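Long-range contact in EH1AB1 (Metagenome, PDB 6I8F), which hydrolyses esters and probably does so with the serine nucleophile of an alpha/beta hydrolase fold: residues T96-H101 and I129-R134. Sequence-based numbering, arbitrary orientation.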
loop_
_atom_site.group_PDB
_atom_site.type_symbol
_atom_site.label_atom_id
_atom_site.label_comp_id
_atom_site.label_asym_id
_atom_site.label_seq_id
_atom_site.Cartn_x
_atom_site.Cartn_y
_atom_site.Cartn_z
ATOM N N THR A 96 -8.582 -15.356 5.549
ATOM C CA THR A 96 -9.799 -14.851 6.171
ATOM C C THR A 96 -9.485 -13.557 6.923
ATOM O O THR A 96 -8.525 -13.500 7.682
ATOM C CB THR A 96 -10.412 -15.899 7.114
ATOM O OG1 THR A 96 -10.824 -17.026 6.337
ATOM C CG2 THR A 96 -11.592 -15.364 7.893
ATOM N N LEU A 97 -10.322 -12.541 6.711
ATOM C CA LEU A 97 -10.243 -11.288 7.449
ATOM C C LEU A 97 -11.377 -11.242 8.472
ATOM O O LEU A 97 -12.551 -11.217 8.089
ATOM C CB LEU A 97 -10.356 -10.118 6.469
ATOM C CG LEU A 97 -10.535 -8.732 7.095
ATOM C CD1 LEU A 97 -9.369 -8.381 7.999
ATOM C CD2 LEU A 97 -10.698 -7.674 6.018
ATOM N N ILE A 98 -11.010 -11.213 9.757
ATOM C CA ILE A 98 -11.935 -10.908 10.827
ATOM C C ILE A 98 -12.063 -9.387 10.930
ATOM O O ILE A 98 -11.093 -8.698 11.245
ATOM C CB ILE A 98 -11.495 -11.550 12.154
ATOM C CG1 ILE A 98 -11.425 -13.072 12.012
ATOM C CG2 ILE A 98 -12.414 -11.118 13.293
ATOM C CD1 ILE A 98 -10.474 -13.741 12.960
ATOM N N TYR A 99 -13.281 -8.898 10.669
ATOM C CA TYR A 99 -13.578 -7.476 10.515
ATOM C C TYR A 99 -14.457 -6.972 11.667
ATOM O O TYR A 99 -15.489 -7.557 11.988
ATOM C CB TYR A 99 -14.269 -7.188 9.179
ATOM C CG TYR A 99 -14.276 -5.718 8.839
ATOM C CD1 TYR A 99 -15.300 -4.882 9.265
ATOM C CD2 TYR A 99 -13.236 -5.151 8.117
ATOM C CE1 TYR A 99 -15.284 -3.524 8.987
ATOM C CE2 TYR A 99 -13.208 -3.795 7.835
ATOM C CZ TYR A 99 -14.231 -2.977 8.274
ATOM O OH TYR A 99 -14.198 -1.641 7.984
ATOM N N TYR A 100 -14.027 -5.847 12.244
ATOM C CA TYR A 100 -14.694 -5.137 13.306
ATOM C C TYR A 100 -15.174 -3.777 12.794
ATOM O O TYR A 100 -14.353 -2.891 12.504
ATOM C CB TYR A 100 -13.725 -4.936 14.472
ATOM C CG TYR A 100 -13.025 -6.190 14.933
ATOM C CD1 TYR A 100 -13.727 -7.201 15.578
ATOM C CD2 TYR A 100 -11.658 -6.358 14.764
ATOM C CE1 TYR A 100 -13.097 -8.344 16.036
ATOM C CE2 TYR A 100 -11.010 -7.496 15.228
ATOM C CZ TYR A 100 -11.730 -8.486 15.872
ATOM O OH TYR A 100 -11.098 -9.610 16.335
ATOM N N HIS A 101 -16.499 -3.621 12.680
ATOM C CA HIS A 101 -17.130 -2.379 12.237
ATOM C C HIS A 101 -16.735 -1.219 13.163
ATOM O O HIS A 101 -16.402 -1.403 14.329
ATOM C CB HIS A 101 -18.659 -2.536 12.169
ATOM C CG HIS A 101 -19.338 -2.623 13.496
ATOM N ND1 HIS A 101 -19.572 -1.503 14.279
ATOM C CD2 HIS A 101 -19.844 -3.676 14.179
ATOM C CE1 HIS A 101 -20.164 -1.874 15.398
ATOM N NE2 HIS A 101 -20.344 -3.195 15.363
ATOM N N ILE A 129 -15.180 -12.188 7.793
ATOM C CA ILE A 129 -16.078 -12.508 8.895
ATOM C C ILE A 129 -16.242 -11.253 9.741
ATOM O O ILE A 129 -15.320 -10.892 10.462
ATOM C CB ILE A 129 -15.569 -13.688 9.737
ATOM C CG1 ILE A 129 -15.323 -14.925 8.873
ATOM C CG2 ILE A 129 -16.550 -13.980 10.866
ATOM C CD1 ILE A 129 -14.692 -16.085 9.620
ATOM N N SER A 130 -17.423 -10.628 9.625
ATOM C CA SER A 130 -17.775 -9.403 10.337
ATOM C C SER A 130 -18.354 -9.748 11.721
ATOM O O SER A 130 -19.178 -10.657 11.852
ATOM C CB SER A 130 -18.744 -8.600 9.513
ATOM O OG SER A 130 -19.034 -7.373 10.150
ATOM N N ILE A 131 -17.916 -9.020 12.751
ATOM C CA ILE A 131 -18.192 -9.386 14.129
ATOM C C ILE A 131 -19.144 -8.362 14.746
ATOM O O ILE A 131 -18.935 -7.148 14.635
ATOM C CB ILE A 131 -16.901 -9.509 14.962
ATOM C CG1 ILE A 131 -15.909 -10.520 14.377
ATOM C CG2 ILE A 131 -17.244 -9.826 16.415
ATOM C CD1 ILE A 131 -16.435 -11.920 14.253
ATOM N N ASP A 132 -20.162 -8.893 15.424
ATOM C CA ASP A 132 -21.151 -8.117 16.144
ATOM C C ASP A 132 -20.776 -8.136 17.634
ATOM O O ASP A 132 -21.237 -8.972 18.393
ATOM C CB ASP A 132 -22.548 -8.679 15.882
ATOM C CG ASP A 132 -23.676 -7.679 16.047
ATOM O OD1 ASP A 132 -23.400 -6.496 16.376
ATOM O OD2 ASP A 132 -24.831 -8.090 15.834
ATOM N N TYR A 133 -19.875 -7.232 18.017
ATOM C CA TYR A 133 -19.390 -7.134 19.381
ATOM C C TYR A 133 -20.346 -6.251 20.205
ATOM O O TYR A 133 -21.032 -5.367 19.657
ATOM C CB TYR A 133 -17.962 -6.598 19.367
ATOM C CG TYR A 133 -17.781 -5.272 18.671
ATOM C CD1 TYR A 133 -17.375 -5.202 17.346
ATOM C CD2 TYR A 133 -17.985 -4.086 19.348
ATOM C CE1 TYR A 133 -17.190 -3.990 16.707
ATOM C CE2 TYR A 133 -17.808 -2.864 18.726
ATOM C CZ TYR A 133 -17.405 -2.813 17.403
ATOM O OH TYR A 133 -17.232 -1.602 16.796
ATOM N N ARG A 134 -20.392 -6.497 21.519
ATOM C CA ARG A 134 -21.194 -5.683 22.459
ATOM C C ARG A 134 -20.770 -4.220 22.382
ATOM O O ARG A 134 -19.584 -3.937 22.228
ATOM C CB ARG A 134 -21.008 -6.139 23.908
ATOM C CG ARG A 134 -21.745 -7.427 24.225
ATOM C CD ARG A 134 -21.463 -7.923 25.623
ATOM N NE ARG A 134 -20.072 -8.303 25.773
ATOM C CZ ARG A 134 -19.421 -8.319 26.925
ATOM N NH1 ARG A 134 -20.045 -7.964 28.041
ATOM N NH2 ARG A 134 -18.152 -8.684 26.949
HETATM O O HOH W 1 -18.367 -5.874 12.256
HETATM O O HOH W 2 -21.604 -4.763 17.203
#
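The rings of His101 and Tyr133 form an offset stack where the two strands run out into loops, centroids 4.4 Å apart and planes 12° from parallel. Tyr133 has its CG between backbone N and carbonyl carbon (chi1 56°), which turns the ring back over His101; its hydroxyl lies over one face of the imidazole and donates a 2.6 Å hydrogen bond from OH to His101 O, a donor tilted from the carbonyl plane. One tyrosine thus grips both the ring and the backbone of the histidine. A leucine here would probably leave His101 O without this donor and the imidazole freer to turn. A water lies 2.7 Å from His101 NE2, in the plane of the imidazole, and donates to Asp132 OD1 and Tyr133 O.

Behind this junction, 94-100 and 127-132 are neighbouring parallel strands of the alpha/beta hydrolase sheet, joined by the beta-alpha-beta crossover through helix 114-124. Ile129 N donates to Leu97 O, Tyr99 N to Ile129 O, and Ile131 N to Tyr99 O, the last bent at 142°. A second water bridges His101 N, Ser130 OG and Ile131 O. On the face toward helix 143-157, Ile98 CG2, anti to its own N, meets Ile131 CG1 at 3.7 Å, and the Tyr100 ring lies alongside that same isoleucine, CE1 to CG1 3.9 Å. On the other face Tyr99 sends its hydroxyl to Asp174, within the probable nucleophile elbow.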